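Local atomic coordinates of GTPase subunit of restriction endonuclease (Thermococcus gammatolerans, PDB entry 6P0F), a protein that probably recognises modified DNA through its N-terminal YTH-like domain, as part of a GTP-dependent McrBC-type restriction endonuclease. Residues N3-I8 and M70-V75. Residues are numbered along the deposited sequence; the frame is centred on the assembly and turned at random.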
loop_
_atom_site.group_PDB
_atom_site.type_symbol
_atom_site.label_atom_id
_atom_site.label_comp_id
_atom_site.label_asym_id
_atom_site.label_seq_id
_atom_site.Cartn_x
_atom_site.Cartn_y
_atom_site.Cartn_z
ATOM N N ASN A 3 -1.847 15.297 -6.169
ATOM C CA ASN A 3 -1.311 14.100 -5.541
ATOM C C ASN A 3 -1.290 12.974 -6.564
ATOM O O ASN A 3 -1.700 13.132 -7.717
ATOM C CB ASN A 3 -2.128 13.715 -4.311
ATOM C CG ASN A 3 -3.610 13.940 -4.511
ATOM O OD1 ASN A 3 -4.194 13.419 -5.457
ATOM N ND2 ASN A 3 -4.228 14.739 -3.633
ATOM N N GLN A 4 -0.754 11.840 -6.137
ATOM C CA GLN A 4 -0.510 10.712 -7.008
ATOM C C GLN A 4 -1.306 9.505 -6.533
ATOM O O GLN A 4 -1.676 9.392 -5.369
ATOM C CB GLN A 4 0.981 10.403 -7.064
ATOM C CG GLN A 4 1.798 11.579 -7.589
ATOM C CD GLN A 4 3.279 11.404 -7.453
ATOM O OE1 GLN A 4 4.023 11.594 -8.418
ATOM N NE2 GLN A 4 3.736 11.038 -6.256
ATOM N N LEU A 5 -1.578 8.607 -7.474
ATOM C CA LEU A 5 -2.260 7.352 -7.205
ATOM C C LEU A 5 -1.346 6.221 -7.650
ATOM O O LEU A 5 -0.876 6.207 -8.796
ATOM C CB LEU A 5 -3.605 7.273 -7.924
ATOM C CG LEU A 5 -4.360 5.941 -7.902
ATOM C CD1 LEU A 5 -4.666 5.592 -6.421
ATOM C CD2 LEU A 5 -5.623 6.008 -8.756
ATOM N N PHE A 6 -1.066 5.289 -6.735
ATOM C CA PHE A 6 -0.237 4.129 -7.004
ATOM C C PHE A 6 -1.046 2.855 -6.814
ATOM O O PHE A 6 -2.019 2.836 -6.056
ATOM C CB PHE A 6 0.978 4.098 -6.079
ATOM C CG PHE A 6 1.853 5.287 -6.218
ATOM C CD1 PHE A 6 2.792 5.352 -7.231
ATOM C CD2 PHE A 6 1.720 6.364 -5.358
ATOM C CE1 PHE A 6 3.600 6.465 -7.383
ATOM C CE2 PHE A 6 2.550 7.475 -5.497
ATOM C CZ PHE A 6 3.475 7.525 -6.544
ATOM N N ILE A 7 -0.647 1.800 -7.538
ATOM C CA ILE A 7 -1.189 0.453 -7.361
ATOM C C ILE A 7 -0.069 -0.447 -6.865
ATOM O O ILE A 7 1.015 -0.502 -7.463
ATOM C CB ILE A 7 -1.779 -0.118 -8.659
ATOM C CG1 ILE A 7 -2.986 0.685 -9.098
ATOM C CG2 ILE A 7 -2.141 -1.599 -8.475
ATOM C CD1 ILE A 7 -3.324 0.447 -10.564
ATOM N N ILE A 8 -0.316 -1.150 -5.765
ATOM C CA ILE A 8 0.644 -2.119 -5.246
ATOM C C ILE A 8 -0.032 -3.471 -5.216
ATOM O O ILE A 8 -1.079 -3.653 -4.596
ATOM C CB ILE A 8 1.168 -1.706 -3.872
ATOM C CG1 ILE A 8 1.981 -0.422 -4.013
ATOM C CG2 ILE A 8 2.029 -2.829 -3.264
ATOM C CD1 ILE A 8 2.395 0.163 -2.642
HETATM N N MSE A 70 -2.331 8.411 -2.723
HETATM C CA MSE A 70 -3.306 7.353 -2.522
HETATM C C MSE A 70 -2.727 6.052 -3.073
HETATM O O MSE A 70 -2.027 6.044 -4.087
HETATM C CB MSE A 70 -4.609 7.718 -3.209
HETATM C CG MSE A 70 -5.302 8.775 -2.439
HETATM SE SE MSE A 70 -6.687 9.520 -3.530
HETATM C CE MSE A 70 -7.375 7.925 -4.319
ATOM N N VAL A 71 -3.053 4.944 -2.401
ATOM C CA VAL A 71 -2.562 3.621 -2.786
ATOM C C VAL A 71 -3.751 2.679 -2.916
ATOM O O VAL A 71 -4.545 2.531 -1.976
ATOM C CB VAL A 71 -1.551 3.069 -1.772
ATOM C CG1 VAL A 71 -1.162 1.655 -2.200
ATOM C CG2 VAL A 71 -0.314 3.956 -1.654
ATOM N N LEU A 72 -3.871 2.037 -4.077
ATOM C CA LEU A 72 -4.772 0.906 -4.269
ATOM C C LEU A 72 -3.928 -0.350 -4.083
ATOM O O LEU A 72 -3.001 -0.591 -4.857
ATOM C CB LEU A 72 -5.394 0.904 -5.663
ATOM C CG LEU A 72 -6.462 1.983 -5.862
ATOM C CD1 LEU A 72 -6.625 2.193 -7.365
ATOM C CD2 LEU A 72 -7.772 1.649 -5.198
ATOM N N PHE A 73 -4.194 -1.102 -3.027
ATOM C CA PHE A 73 -3.577 -2.414 -2.842
ATOM C C PHE A 73 -4.466 -3.423 -3.554
ATOM O O PHE A 73 -5.616 -3.645 -3.160
ATOM C CB PHE A 73 -3.454 -2.762 -1.361
ATOM C CG PHE A 73 -2.435 -1.979 -0.621
ATOM C CD1 PHE A 73 -1.091 -2.272 -0.692
ATOM C CD2 PHE A 73 -2.847 -0.944 0.205
ATOM C CE1 PHE A 73 -0.168 -1.544 0.042
ATOM C CE2 PHE A 73 -1.917 -0.211 0.950
ATOM C CZ PHE A 73 -0.593 -0.514 0.868
ATOM N N TYR A 74 -3.949 -4.030 -4.622
ATOM C CA TYR A 74 -4.603 -5.141 -5.285
ATOM C C TYR A 74 -4.152 -6.428 -4.605
ATOM O O TYR A 74 -2.961 -6.611 -4.407
ATOM C CB TYR A 74 -4.181 -5.176 -6.754
ATOM C CG TYR A 74 -4.803 -4.190 -7.707
ATOM C CD1 TYR A 74 -5.520 -3.088 -7.264
ATOM C CD2 TYR A 74 -4.661 -4.376 -9.071
ATOM C CE1 TYR A 74 -6.083 -2.194 -8.163
ATOM C CE2 TYR A 74 -5.227 -3.492 -9.984
ATOM C CZ TYR A 74 -5.917 -2.402 -9.524
ATOM O OH TYR A 74 -6.486 -1.530 -10.431
ATOM N N VAL A 75 -5.090 -7.307 -4.255
ATOM C CA VAL A 75 -4.764 -8.540 -3.538
ATOM C C VAL A 75 -5.310 -9.717 -4.338
ATOM O O VAL A 75 -6.519 -9.803 -4.581
ATOM C CB VAL A 75 -5.334 -8.526 -2.114
ATOM C CG1 VAL A 75 -4.958 -9.822 -1.382
ATOM C CG2 VAL A 75 -4.843 -7.288 -1.352
#
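Ile7 packs over one face of the Tyr74 ring where two parallel strands, 5-8 and 70-75, run side by side in the core. CG2 of Ile7 sits over the centre of the phenol ring, 3.6 Å from the Tyr74 ring centroid and only 5° off its normal, a CH-pi contact; the other branch reaches along the ring, ending with CD1 3.7 Å from Tyr74 OH. That hydroxyl is hydrogen-bonded to Asn142 of helix 138-145, which fixes the ring's far end. With an alanine here instead of Tyr74, Ile7 CG2 would probably lose the ring it packs on and Asn142 its hydroxyl partner. On the same face Leu5, with CG turned opposite its own amide nitrogen (chi1 172°), sends CD1 across the strand gap to Leu72 CD1 and to within 3.9 Å of CB of Met70, a selenomethionine; helix 160-174 covers Leu5 and Met70. On the reverse face Ile8 lies alongside Phe73, its CB 3.9 Å from Phe73 CD1, while Val71 CG1, from the same strand as Phe73, lies over the centre of one face of that ring. Five backbone bonds stitch the strands, from Met70 N to Gln4 O, nearly straight, to Tyr74 N to Ile8 O, more bent at 143°. The side chains are looser at the N-terminal end, where Asn3 and Gln4 are partly exposed and meet no side chain of 70-75; Gln4 NE2 is hydrogen-bonded to Lys64 O and to OD2 of Asp69, the residue just before strand 70-75. Strand 155-158 on one side and strand 91-102 on the other make both strands interior members of the mixed, curled beta-sheet, flanked by helices, of this YTH-like DNA-binding domain.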